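Local coordinates for putative amidohydrolase (Unidentified, PDB 3MKV), which probably hydrolyses dipeptides that end in proline, acting as a zinc-dependent prolidase of the amidohydrolase superfamily, at residues A284-K289 with Q332-D337; D205-F210 with A301-A306; P275-Y280 with F339-E344; L381-N386 with D392-Q397. All coordinates share one frame; numbering follows the deposited sequence.

Contact 1 (A284-K289 with Q332-D337); sequences ASEGEK and QRLQSD
A surface salt bridge between E286 and R333 joins the last part of helix 277-286 to the short 3-10 segment ahead of helix 337-343, in the barrel of an amidohydrolase. The backbones are well separated, with 11.6 Å between E286 CA and L334 CA, so two long side chains suit the place, meeting midway. E286 leaves its backbone with CG set between N and the carbonyl carbon (chi1 70°) and then runs out extended. R333 gets there differently, bending at chi2 and again at chi3, which brings its guanidinium back toward the helix. One nitrogen makes the contact: R333 NH1 lies 3.3 Å from E286 OE1 and 3.5 Å from E286 OE2. The carboxylate and guanidinium planes stand 84° apart, so the groups do not form a flat two-pronged pair, and attraction of charge rather than directed bonding is the likely tie. L334 adds only a loose van der Waals touch, its CD1 4.3 Å from E286 OE1. From L334 the chain enters a type I turn closed by D337 N to L334 O at 2.7 Å. Elsewhere L334 packs on A282 of helix 277-286 and D337 on V278, while Q332 reaches inward to helix 83-99 and bonds through NE2 to the backbone O of H67, a zinc ligand, so that the segment bearing R333 is tied to the metal site.

Contact 2 (D205-F210 with A301-A306); sequences DPVGVF and ADVHGA
The carboxylate of D302 is the flat group that touches V207, and it does so through one oxygen: OD1 lies 3.9 Å from V207 CG2, while OD2 is farther off. The H304 imidazole and the F210 ring are directed elsewhere, the first against Y280 and A284 of helix 277-286, the second against A239 and R243 of helix 238-246. Beside the carboxylate lies the apolar part of the contact. V303 CG1 sits against both methyls of V207, 3.7 Å from CG1 and 4.0 Å from CG2, and the two branched side chains meet at a slant. V303 chi1 of -53° puts its CG1 anti to the carbonyl carbon, which directs that methyl at V207. Compact valines suit this small meeting of a loop with a weakly bonded helix; the charged D302 suits the exposed margin. V207 stands in a type I turn from P206 to V209, within a long loop of the TIM-barrel fold between helices 174-187 and 214-225. The buried V207 also packs on V200 and Y236, and V303 shares V200 and touches Y280. The V303 side chain lies about 10 Å from a zinc ion, too far to touch it. The same loop also meets the second subunit: P206 packs on R227 and V209 on G226 of that subunit, and the backbone of F210 hydrogen-bonds to it.

Contact 3 (P275-Y280 with F339-E344); sequences PTLVTY and FRILAE
L277 meets I341 and L342 where the first turn of helix 277-286 faces helix 337-343. Its CB already touches the other helix, 4.0 Å from I341 CG2. With CG beside the backbone N and anti to the carbonyl carbon (chi1 -54°), the chain continues toward the same neighbour. Its end methyl CD1 settles between two branches, 3.9 Å from I341 CG2 and 3.8 Å from L342 CD2. I341 takes part with both of its arms: while CG2 serves L277, CD1 extends to the next residue of the facing helix, lying 3.6 Å from V278 CA and 4.0 Å from V278 CB. The beta-branch of isoleucine thus lets one side chain touch two successive residues, and the backbones come close, 7.0 Å between V278 CA and I341 CA. All four side chains are buried, and the contact is wholly apolar. Polar ties lie just beside it: E338 accepts from L277 N and V278 N through its two carboxylate oxygens, joining the start of helix 277-286 to the neighbouring helix. I311 of helix 307-317 covers L277 as well. On the far side of the segment, T276 OG1 bonds to ND1 of zinc ligand H254, and T279 OG1 to the backbone O of zinc ligand D326. Such packing of helices behind a second shell of metal-ligand partners is in keeping with the binuclear TIM barrel of the amidohydrolases.

Contact 4 (L381-N386 with D392-Q397); sequences LVVDGN and DCLLGQ
V383, at the end of strand 380-383, supplies the apolar side of this contact and sends a different methyl to each of two partners. Its CG1 lies 3.6 Å from C393 CB and 4.0 Å from C393 SG. The other methyl, CG2, approaches L394 CD2 at 4.1 Å, the two side chains running at about a right angle. CG1 is anti to the backbone N of V383 (chi1 -176°), which leaves CG2 beside that N, so the fork of the valine opens toward both loop residues. A second group of contacts joins side chain to main chain. C393 CB rests 4.0 Å from D384 O and 4.1 Å from G385 CA; glycine suits this spot, since it lets the cysteine come up against the backbone and since its own backbone angles would jam a CB against the preceding carbonyl O. C393 SG lies 4.0 Å from N386 N, a packing distance. The third group is local backbone bonding: D384 is the centre of an inverse gamma turn, closed weakly by G385 N to V383 O at 3.1 Å. The N386 carboxamide is engaged by the intervening loop, its OD1 accepting from K389 N. L394 continues the apolar surface to F339 of helix 337-343, and V383 packs on M58 of the adjoining strand 56-63. Across the contact itself, then, shape and burial of apolar groups do most of the work, and C393 appears to serve here as a compact, largely hydrophobic residue.

How the contacts relate
Contacts 1 and 3 share helix 277-286, and their centres are about 12 Å apart; along the chain, both segments of contact 1 fall between those of contact 3. Contact 2 alternates with both and touches them through helix 300-304. Contact 4 comes last in the chain, its centre about 17 Å from that of contact 3, which it meets through L395 on R340. It also reaches contact 1, where Q397 NE2 probably bonds to R333 O. Contacts 2 and 4 lie farthest apart, about 33 Å between centres. Helix 277-286 thus ties the metal-site side of the barrel to loop 332-337 and helix 337-343, and through them to the region after strand 380-383.

Contact 1 (A284-K289 with Q332-D337)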
loop_
_atom_site.group_PDB
_atom_site.type_symbol
_atom_site.label_atom_id
_atom_site.label_comp_id
_atom_site.label_asym_id
_atom_site.label_seq_id
_atom_site.Cartn_x
_atom_site.Cartn_y
_atom_site.Cartn_z
ATOM N N ALA A 284 34.003 -11.516 -26.319
ATOM C CA ALA A 284 34.300 -11.141 -27.696
ATOM C C ALA A 284 34.148 -12.322 -28.658
ATOM O O ALA A 284 33.580 -12.176 -29.736
ATOM C CB ALA A 284 35.701 -10.547 -27.792
ATOM N N SER A 285 34.639 -13.493 -28.253
ATOM C CA SER A 285 34.691 -14.676 -29.123
ATOM C C SER A 285 33.340 -15.338 -29.394
ATOM O O SER A 285 33.031 -15.692 -30.530
ATOM C CB SER A 285 35.640 -15.730 -28.537
ATOM O OG SER A 285 36.889 -15.163 -28.178
ATOM N N GLU A 286 32.547 -15.526 -28.347
ATOM C CA GLU A 286 31.354 -16.352 -28.454
ATOM C C GLU A 286 30.162 -15.745 -27.730
ATOM O O GLU A 286 29.127 -16.394 -27.581
ATOM C CB GLU A 286 31.638 -17.752 -27.899
ATOM C CG GLU A 286 31.822 -17.794 -26.383
ATOM C CD GLU A 286 32.412 -19.110 -25.895
ATOM O OE1 GLU A 286 33.426 -19.557 -26.474
ATOM O OE2 GLU A 286 31.869 -19.694 -24.930
ATOM N N GLY A 287 30.310 -14.502 -27.281
ATOM C CA GLY A 287 29.252 -13.813 -26.545
ATOM C C GLY A 287 27.938 -13.696 -27.298
ATOM O O GLY A 287 26.873 -14.005 -26.760
ATOM N N GLU A 288 28.014 -13.256 -28.549
ATOM C CA GLU A 288 26.821 -13.028 -29.361
ATOM C C GLU A 288 26.163 -14.319 -29.836
ATOM O O GLU A 288 24.935 -14.396 -29.937
ATOM C CB GLU A 288 27.160 -12.163 -30.569
ATOM C CG GLU A 288 25.971 -11.898 -31.462
ATOM C CD GLU A 288 26.380 -11.287 -32.778
ATOM O OE1 GLU A 288 25.489 -11.013 -33.613
ATOM O OE2 GLU A 288 27.598 -11.081 -32.977
ATOM N N LYS A 289 26.985 -15.318 -30.143
ATOM C CA LYS A 289 26.495 -16.622 -30.582
ATOM C C LYS A 289 25.596 -17.286 -29.540
ATOM O O LYS A 289 24.619 -17.951 -29.881
ATOM C CB LYS A 289 27.669 -17.545 -30.907
ATOM C CG LYS A 289 27.280 -19.008 -31.071
ATOM C CD LYS A 289 28.395 -19.802 -31.737
ATOM C CE LYS A 289 27.846 -21.043 -32.431
ATOM N NZ LYS A 289 28.729 -21.493 -33.544
ATOM N N GLN A 332 31.773 -20.457 -18.925
ATOM C CA GLN A 332 32.247 -20.930 -17.639
ATOM C C GLN A 332 33.245 -22.066 -17.810
ATOM O O GLN A 332 34.078 -22.304 -16.938
ATOM C CB GLN A 332 31.083 -21.398 -16.765
ATOM C CG GLN A 332 30.134 -20.284 -16.368
ATOM C CD GLN A 332 29.877 -20.232 -14.871
ATOM O OE1 GLN A 332 30.685 -20.711 -14.076
ATOM N NE2 GLN A 332 28.756 -19.631 -14.478
ATOM N N ARG A 333 33.168 -22.777 -18.928
ATOM C CA ARG A 333 34.052 -23.926 -19.123
ATOM C C ARG A 333 35.527 -23.517 -19.269
ATOM O O ARG A 333 36.426 -24.360 -19.153
ATOM C CB ARG A 333 33.626 -24.724 -20.347
ATOM C CG ARG A 333 34.546 -24.527 -21.531
ATOM C CD ARG A 333 34.002 -23.532 -22.524
ATOM N NE ARG A 333 33.313 -24.207 -23.617
ATOM C CZ ARG A 333 33.242 -23.738 -24.861
ATOM N NH1 ARG A 333 33.828 -22.590 -25.182
ATOM N NH2 ARG A 333 32.588 -24.429 -25.788
ATOM N N LEU A 334 35.753 -22.220 -19.502
ATOM C CA LEU A 334 37.070 -21.678 -19.844
ATOM C C LEU A 334 37.877 -21.216 -18.639
ATOM O O LEU A 334 39.008 -20.757 -18.776
ATOM C CB LEU A 334 36.928 -20.511 -20.838
ATOM C CG LEU A 334 36.424 -20.876 -22.240
ATOM C CD1 LEU A 334 35.892 -19.655 -22.968
ATOM C CD2 LEU A 334 37.529 -21.555 -23.059
ATOM N N GLN A 335 37.295 -21.343 -17.459
ATOM C CA GLN A 335 37.955 -20.919 -16.228
ATOM C C GLN A 335 39.482 -21.131 -16.208
ATOM O O GLN A 335 40.244 -20.200 -15.954
ATOM C CB GLN A 335 37.309 -21.637 -15.047
ATOM C CG GLN A 335 37.628 -21.054 -13.695
ATOM C CD GLN A 335 36.842 -21.755 -12.610
ATOM O OE1 GLN A 335 36.418 -22.896 -12.785
ATOM N NE2 GLN A 335 36.630 -21.076 -11.486
ATOM N N SER A 336 39.935 -22.353 -16.459
ATOM C CA SER A 336 41.367 -22.645 -16.352
ATOM C C SER A 336 42.255 -21.858 -17.330
ATOM O O SER A 336 43.468 -21.777 -17.145
ATOM C CB SER A 336 41.621 -24.134 -16.506
ATOM O OG SER A 336 40.926 -24.839 -15.509
ATOM N N ASP A 337 41.661 -21.272 -18.361
ATOM C CA ASP A 337 42.449 -20.501 -19.314
ATOM C C ASP A 337 43.011 -19.222 -18.715
ATOM O O ASP A 337 43.853 -18.572 -19.326
ATOM C CB ASP A 337 41.636 -20.174 -20.560
ATOM C CG ASP A 337 41.577 -21.327 -21.524
ATOM O OD1 ASP A 337 41.410 -22.482 -21.074
ATOM O OD2 ASP A 337 41.705 -21.078 -22.737
#

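Contact 2 (D205-F210 with A301-A306)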
loop_
_atom_site.group_PDB
_atom_site.type_symbol
_atom_site.label_atom_id
_atom_site.label_comp_id
_atom_site.label_asym_id
_atom_site.label_seq_id
_atom_site.Cartn_x
_atom_site.Cartn_y
_atom_site.Cartn_z
ATOM N N ASP A 205 24.034 0.843 -18.301
ATOM C CA ASP A 205 25.214 1.555 -17.808
ATOM C C ASP A 205 26.433 1.460 -18.729
ATOM O O ASP A 205 26.708 0.399 -19.289
ATOM C CB ASP A 205 25.584 1.006 -16.428
ATOM C CG ASP A 205 25.816 -0.508 -16.444
ATOM O OD1 ASP A 205 24.991 -1.247 -17.029
ATOM O OD2 ASP A 205 26.828 -0.963 -15.872
ATOM N N PRO A 206 27.169 2.575 -18.891
ATOM C CA PRO A 206 28.444 2.572 -19.599
ATOM C C PRO A 206 29.608 2.277 -18.654
ATOM O O PRO A 206 29.493 2.470 -17.440
ATOM C CB PRO A 206 28.540 3.999 -20.146
ATOM C CG PRO A 206 27.781 4.834 -19.154
ATOM C CD PRO A 206 26.808 3.927 -18.421
ATOM N N VAL A 207 30.720 1.818 -19.222
ATOM C CA VAL A 207 31.880 1.342 -18.456
ATOM C C VAL A 207 32.488 2.332 -17.457
ATOM O O VAL A 207 33.016 1.917 -16.427
ATOM C CB VAL A 207 33.003 0.840 -19.409
ATOM C CG1 VAL A 207 34.359 0.949 -18.747
ATOM C CG2 VAL A 207 32.723 -0.588 -19.853
ATOM N N GLY A 208 32.424 3.627 -17.756
ATOM C CA GLY A 208 33.159 4.616 -16.965
ATOM C C GLY A 208 32.395 5.397 -15.901
ATOM O O GLY A 208 32.989 6.156 -15.133
ATOM N N VAL A 209 31.078 5.230 -15.856
ATOM C CA VAL A 209 30.252 5.907 -14.856
ATOM C C VAL A 209 30.597 5.416 -13.452
ATOM O O VAL A 209 30.995 4.269 -13.281
ATOM C CB VAL A 209 28.749 5.646 -15.104
ATOM C CG1 VAL A 209 28.427 4.167 -14.862
ATOM C CG2 VAL A 209 27.883 6.547 -14.211
ATOM N N PHE A 210 30.436 6.287 -12.454
ATOM C CA PHE A 210 30.646 5.916 -11.062
ATOM C C PHE A 210 29.464 5.115 -10.535
ATOM O O PHE A 210 28.320 5.347 -10.914
ATOM C CB PHE A 210 30.807 7.154 -10.176
ATOM C CG PHE A 210 32.086 7.913 -10.399
ATOM C CD1 PHE A 210 33.066 7.425 -11.244
ATOM C CD2 PHE A 210 32.322 9.108 -9.721
ATOM C CE1 PHE A 210 34.250 8.122 -11.441
ATOM C CE2 PHE A 210 33.508 9.808 -9.902
ATOM C CZ PHE A 210 34.473 9.315 -10.770
ATOM N N ALA A 301 34.844 -3.924 -26.108
ATOM C CA ALA A 301 36.087 -3.366 -26.631
ATOM C C ALA A 301 36.678 -2.311 -25.701
ATOM O O ALA A 301 37.894 -2.093 -25.679
ATOM C CB ALA A 301 35.864 -2.791 -28.026
ATOM N N ASP A 302 35.807 -1.665 -24.931
ATOM C CA ASP A 302 36.217 -0.606 -24.014
ATOM C C ASP A 302 37.341 -1.056 -23.082
ATOM O O ASP A 302 38.317 -0.328 -22.879
ATOM C CB ASP A 302 35.024 -0.118 -23.181
ATOM C CG ASP A 302 33.942 0.551 -24.024
ATOM O OD1 ASP A 302 32.789 0.640 -23.543
ATOM O OD2 ASP A 302 34.236 0.990 -25.158
ATOM N N VAL A 303 37.202 -2.257 -22.522
ATOM C CA VAL A 303 38.112 -2.733 -21.483
ATOM C C VAL A 303 38.985 -3.915 -21.908
ATOM O O VAL A 303 40.046 -4.144 -21.343
ATOM C CB VAL A 303 37.338 -3.125 -20.191
ATOM C CG1 VAL A 303 36.451 -1.984 -19.734
ATOM C CG2 VAL A 303 36.513 -4.389 -20.406
ATOM N N HIS A 304 38.529 -4.663 -22.901
ATOM C CA HIS A 304 39.156 -5.926 -23.276
ATOM C C HIS A 304 40.652 -5.845 -23.607
ATOM O O HIS A 304 41.438 -6.666 -23.129
ATOM C CB HIS A 304 38.370 -6.570 -24.422
ATOM C CG HIS A 304 38.994 -7.817 -24.960
ATOM N ND1 HIS A 304 38.688 -8.325 -26.206
ATOM C CD2 HIS A 304 39.920 -8.653 -24.429
ATOM C CE1 HIS A 304 39.387 -9.428 -26.412
ATOM N NE2 HIS A 304 40.146 -9.646 -25.351
ATOM N N GLY A 305 41.045 -4.859 -24.418
ATOM C CA GLY A 305 42.433 -4.744 -24.872
ATOM C C GLY A 305 43.458 -4.218 -23.870
ATOM O O GLY A 305 44.664 -4.396 -24.058
ATOM N N ALA A 306 42.986 -3.570 -22.806
ATOM C CA ALA A 306 43.871 -2.969 -21.809
ATOM C C ALA A 306 44.238 -3.949 -20.695
ATOM O O ALA A 306 45.216 -3.747 -19.957
ATOM C CB ALA A 306 43.216 -1.734 -21.220
#

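Contact 3 (P275-Y280 with F339-E344)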
loop_
_atom_site.group_PDB
_atom_site.type_symbol
_atom_site.label_atom_id
_atom_site.label_comp_id
_atom_site.label_asym_id
_atom_site.label_seq_id
_atom_site.Cartn_x
_atom_site.Cartn_y
_atom_site.Cartn_z
ATOM N N PRO A 275 41.893 -9.330 -11.179
ATOM C CA PRO A 275 41.702 -9.243 -12.620
ATOM C C PRO A 275 40.894 -10.437 -13.079
ATOM O O PRO A 275 41.020 -11.516 -12.501
ATOM C CB PRO A 275 43.138 -9.342 -13.175
ATOM C CG PRO A 275 44.049 -9.095 -11.984
ATOM C CD PRO A 275 43.288 -9.636 -10.818
ATOM N N THR A 276 40.084 -10.264 -14.115
ATOM C CA THR A 276 39.269 -11.367 -14.614
ATOM C C THR A 276 39.341 -11.448 -16.140
ATOM O O THR A 276 38.314 -11.476 -16.827
ATOM C CB THR A 276 37.808 -11.237 -14.125
ATOM O OG1 THR A 276 37.248 -9.991 -14.578
ATOM C CG2 THR A 276 37.755 -11.279 -12.594
ATOM N N LEU A 277 40.573 -11.499 -16.651
ATOM C CA LEU A 277 40.872 -11.378 -18.097
ATOM C C LEU A 277 40.178 -12.382 -19.025
ATOM O O LEU A 277 39.742 -12.033 -20.118
ATOM C CB LEU A 277 42.392 -11.441 -18.336
ATOM C CG LEU A 277 43.235 -10.442 -17.545
ATOM C CD1 LEU A 277 44.708 -10.598 -17.856
ATOM C CD2 LEU A 277 42.773 -9.025 -17.842
ATOM N N VAL A 278 40.096 -13.631 -18.600
ATOM C CA VAL A 278 39.554 -14.680 -19.456
ATOM C C VAL A 278 38.132 -14.360 -19.924
ATOM O O VAL A 278 37.727 -14.729 -21.033
ATOM C CB VAL A 278 39.580 -16.046 -18.735
ATOM C CG1 VAL A 278 38.739 -15.991 -17.456
ATOM C CG2 VAL A 278 39.127 -17.160 -19.675
ATOM N N THR A 279 37.373 -13.672 -19.078
ATOM C CA THR A 279 35.988 -13.377 -19.396
ATOM C C THR A 279 35.860 -12.438 -20.588
ATOM O O THR A 279 34.964 -12.601 -21.415
ATOM C CB THR A 279 35.230 -12.788 -18.199
ATOM O OG1 THR A 279 33.847 -12.655 -18.543
ATOM C CG2 THR A 279 35.790 -11.427 -17.821
ATOM N N TYR A 280 36.754 -11.461 -20.683
ATOM C CA TYR A 280 36.698 -10.517 -21.799
ATOM C C TYR A 280 37.015 -11.188 -23.136
ATOM O O TYR A 280 36.340 -10.938 -24.140
ATOM C CB TYR A 280 37.583 -9.300 -21.517
ATOM C CG TYR A 280 37.270 -8.735 -20.154
ATOM C CD1 TYR A 280 35.983 -8.316 -19.852
ATOM C CD2 TYR A 280 38.238 -8.654 -19.156
ATOM C CE1 TYR A 280 35.661 -7.815 -18.607
ATOM C CE2 TYR A 280 37.923 -8.151 -17.897
ATOM C CZ TYR A 280 36.625 -7.735 -17.636
ATOM O OH TYR A 280 36.262 -7.237 -16.405
ATOM N N PHE A 339 44.928 -19.043 -16.342
ATOM C CA PHE A 339 46.327 -19.337 -16.021
ATOM C C PHE A 339 47.199 -19.056 -17.237
ATOM O O PHE A 339 48.184 -18.316 -17.161
ATOM C CB PHE A 339 46.497 -20.794 -15.586
ATOM C CG PHE A 339 45.903 -21.101 -14.243
ATOM C CD1 PHE A 339 46.399 -20.493 -13.096
ATOM C CD2 PHE A 339 44.854 -22.012 -14.121
ATOM C CE1 PHE A 339 45.850 -20.769 -11.841
ATOM C CE2 PHE A 339 44.295 -22.305 -12.866
ATOM C CZ PHE A 339 44.790 -21.680 -11.728
ATOM N N ARG A 340 46.813 -19.647 -18.364
ATOM C CA ARG A 340 47.471 -19.410 -19.644
ATOM C C ARG A 340 47.608 -17.916 -19.935
ATOM O O ARG A 340 48.695 -17.427 -20.262
ATOM C CB ARG A 340 46.668 -20.072 -20.767
ATOM C CG ARG A 340 47.454 -20.295 -22.054
ATOM C CD ARG A 340 46.537 -20.467 -23.264
ATOM N NE ARG A 340 46.027 -19.189 -23.762
ATOM C CZ ARG A 340 44.735 -18.895 -23.896
ATOM N NH1 ARG A 340 43.814 -19.796 -23.581
ATOM N NH2 ARG A 340 44.363 -17.703 -24.353
ATOM N N ILE A 341 46.498 -17.196 -19.828
ATOM C CA ILE A 341 46.479 -15.777 -20.161
ATOM C C ILE A 341 47.428 -14.968 -19.273
ATOM O O ILE A 341 48.273 -14.223 -19.776
ATOM C CB ILE A 341 45.056 -15.211 -20.080
ATOM C CG1 ILE A 341 44.169 -15.863 -21.145
ATOM C CG2 ILE A 341 45.073 -13.704 -20.244
ATOM C CD1 ILE A 341 42.726 -15.429 -21.093
ATOM N N LEU A 342 47.302 -15.119 -17.957
ATOM C CA LEU A 342 48.196 -14.424 -17.031
ATOM C C LEU A 342 49.645 -14.858 -17.250
ATOM O O LEU A 342 50.576 -14.089 -17.020
ATOM C CB LEU A 342 47.782 -14.675 -15.576
ATOM C CG LEU A 342 46.377 -14.239 -15.128
ATOM C CD1 LEU A 342 45.987 -14.845 -13.775
ATOM C CD2 LEU A 342 46.254 -12.728 -15.081
ATOM N N ALA A 343 49.832 -16.096 -17.695
ATOM C CA ALA A 343 51.171 -16.646 -17.891
ATOM C C ALA A 343 51.967 -15.862 -18.933
ATOM O O ALA A 343 53.193 -15.898 -18.941
ATOM C CB ALA A 343 51.096 -18.122 -18.276
ATOM N N GLU A 344 51.262 -15.156 -19.809
ATOM C CA GLU A 344 51.909 -14.385 -20.854
ATOM C C GLU A 344 52.643 -13.175 -20.286
ATOM O O GLU A 344 53.467 -12.559 -20.965
ATOM C CB GLU A 344 50.883 -13.921 -21.879
ATOM C CG GLU A 344 50.119 -15.046 -22.542
ATOM C CD GLU A 344 48.907 -14.543 -23.311
ATOM O OE1 GLU A 344 48.526 -13.364 -23.117
ATOM O OE2 GLU A 344 48.336 -15.328 -24.103
#

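Contact 4 (L381-N386 with D392-Q397)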
loop_
_atom_site.group_PDB
_atom_site.type_symbol
_atom_site.label_atom_id
_atom_site.label_comp_id
_atom_site.label_asym_id
_atom_site.label_seq_id
_atom_site.Cartn_x
_atom_site.Cartn_y
_atom_site.Cartn_z
ATOM N N LEU A 381 45.580 -31.189 -4.508
ATOM C CA LEU A 381 45.566 -31.649 -5.890
ATOM C C LEU A 381 46.800 -32.500 -6.191
ATOM O O LEU A 381 47.859 -32.334 -5.571
ATOM C CB LEU A 381 45.548 -30.466 -6.859
ATOM C CG LEU A 381 44.479 -29.390 -6.716
ATOM C CD1 LEU A 381 44.468 -28.510 -7.980
ATOM C CD2 LEU A 381 43.117 -30.031 -6.473
ATOM N N VAL A 382 46.659 -33.405 -7.151
ATOM C CA VAL A 382 47.813 -34.068 -7.738
ATOM C C VAL A 382 47.807 -33.781 -9.228
ATOM O O VAL A 382 46.843 -34.088 -9.919
ATOM C CB VAL A 382 47.799 -35.592 -7.499
ATOM C CG1 VAL A 382 48.687 -36.297 -8.517
ATOM C CG2 VAL A 382 48.249 -35.906 -6.094
ATOM N N VAL A 383 48.875 -33.173 -9.722
ATOM C CA VAL A 383 48.934 -32.811 -11.126
ATOM C C VAL A 383 50.007 -33.584 -11.882
ATOM O O VAL A 383 51.095 -33.852 -11.364
ATOM C CB VAL A 383 49.161 -31.308 -11.301
ATOM C CG1 VAL A 383 49.129 -30.928 -12.785
ATOM C CG2 VAL A 383 48.105 -30.535 -10.519
ATOM N N ASP A 384 49.679 -33.955 -13.111
ATOM C CA ASP A 384 50.631 -34.598 -13.978
ATOM C C ASP A 384 51.392 -33.529 -14.743
ATOM O O ASP A 384 51.116 -33.277 -15.914
ATOM C CB ASP A 384 49.920 -35.537 -14.947
ATOM C CG ASP A 384 50.888 -36.331 -15.803
ATOM O OD1 ASP A 384 52.041 -36.552 -15.364
ATOM O OD2 ASP A 384 50.492 -36.741 -16.912
ATOM N N GLY A 385 52.346 -32.898 -14.066
ATOM C CA GLY A 385 53.130 -31.826 -14.659
ATOM C C GLY A 385 53.704 -30.936 -13.572
ATOM O O GLY A 385 53.477 -31.173 -12.381
ATOM N N ASN A 386 54.447 -29.908 -13.980
ATOM C CA ASN A 386 55.064 -28.976 -13.029
ATOM C C ASN A 386 54.680 -27.512 -13.275
ATOM O O ASN A 386 55.294 -26.824 -14.095
ATOM C CB ASN A 386 56.583 -29.133 -13.028
ATOM C CG ASN A 386 57.265 -28.106 -12.155
ATOM O OD1 ASN A 386 56.698 -27.053 -11.853
ATOM N ND2 ASN A 386 58.488 -28.407 -11.740
ATOM N N ASP A 392 50.330 -25.177 -18.346
ATOM C CA ASP A 392 49.574 -25.942 -19.328
ATOM C C ASP A 392 48.964 -27.211 -18.745
ATOM O O ASP A 392 47.996 -27.740 -19.283
ATOM C CB ASP A 392 50.463 -26.292 -20.524
ATOM C CG ASP A 392 50.947 -25.061 -21.275
ATOM O OD1 ASP A 392 50.453 -23.947 -20.987
ATOM O OD2 ASP A 392 51.820 -25.209 -22.155
ATOM N N CYS A 393 49.537 -27.699 -17.651
ATOM C CA CYS A 393 48.990 -28.875 -16.963
ATOM C C CYS A 393 47.665 -28.587 -16.222
ATOM O O CYS A 393 46.900 -29.506 -15.919
ATOM C CB CYS A 393 50.032 -29.463 -15.998
ATOM S SG CYS A 393 50.962 -28.229 -15.034
ATOM N N LEU A 394 47.406 -27.313 -15.933
ATOM C CA LEU A 394 46.166 -26.905 -15.268
ATOM C C LEU A 394 45.040 -26.643 -16.271
ATOM O O LEU A 394 43.870 -26.672 -15.908
ATOM C CB LEU A 394 46.401 -25.671 -14.388
ATOM C CG LEU A 394 47.525 -25.818 -13.354
ATOM C CD1 LEU A 394 47.820 -24.515 -12.586
ATOM C CD2 LEU A 394 47.233 -26.960 -12.392
ATOM N N LEU A 395 45.396 -26.407 -17.532
ATOM C CA LEU A 395 44.415 -26.038 -18.555
ATOM C C LEU A 395 43.383 -27.118 -18.823
ATOM O O LEU A 395 43.587 -28.286 -18.490
ATOM C CB LEU A 395 45.094 -25.690 -19.880
ATOM C CG LEU A 395 46.092 -24.539 -19.918
ATOM C CD1 LEU A 395 46.507 -24.252 -21.368
ATOM C CD2 LEU A 395 45.522 -23.298 -19.241
ATOM N N GLY A 396 42.277 -26.701 -19.444
ATOM C CA GLY A 396 41.205 -27.593 -19.844
ATOM C C GLY A 396 40.223 -27.943 -18.743
ATOM O O GLY A 396 39.763 -27.082 -17.990
ATOM N N GLN A 397 39.919 -29.229 -18.642
ATOM C CA GLN A 397 38.826 -29.695 -17.822
ATOM C C GLN A 397 39.363 -30.716 -16.834
ATOM O O GLN A 397 38.680 -31.678 -16.485
ATOM C CB GLN A 397 37.759 -30.322 -18.720
ATOM C CG GLN A 397 36.361 -29.771 -18.529
ATOM C CD GLN A 397 36.315 -28.250 -18.390
ATOM O OE1 GLN A 397 35.989 -27.729 -17.320
ATOM N NE2 GLN A 397 36.631 -27.535 -19.469
#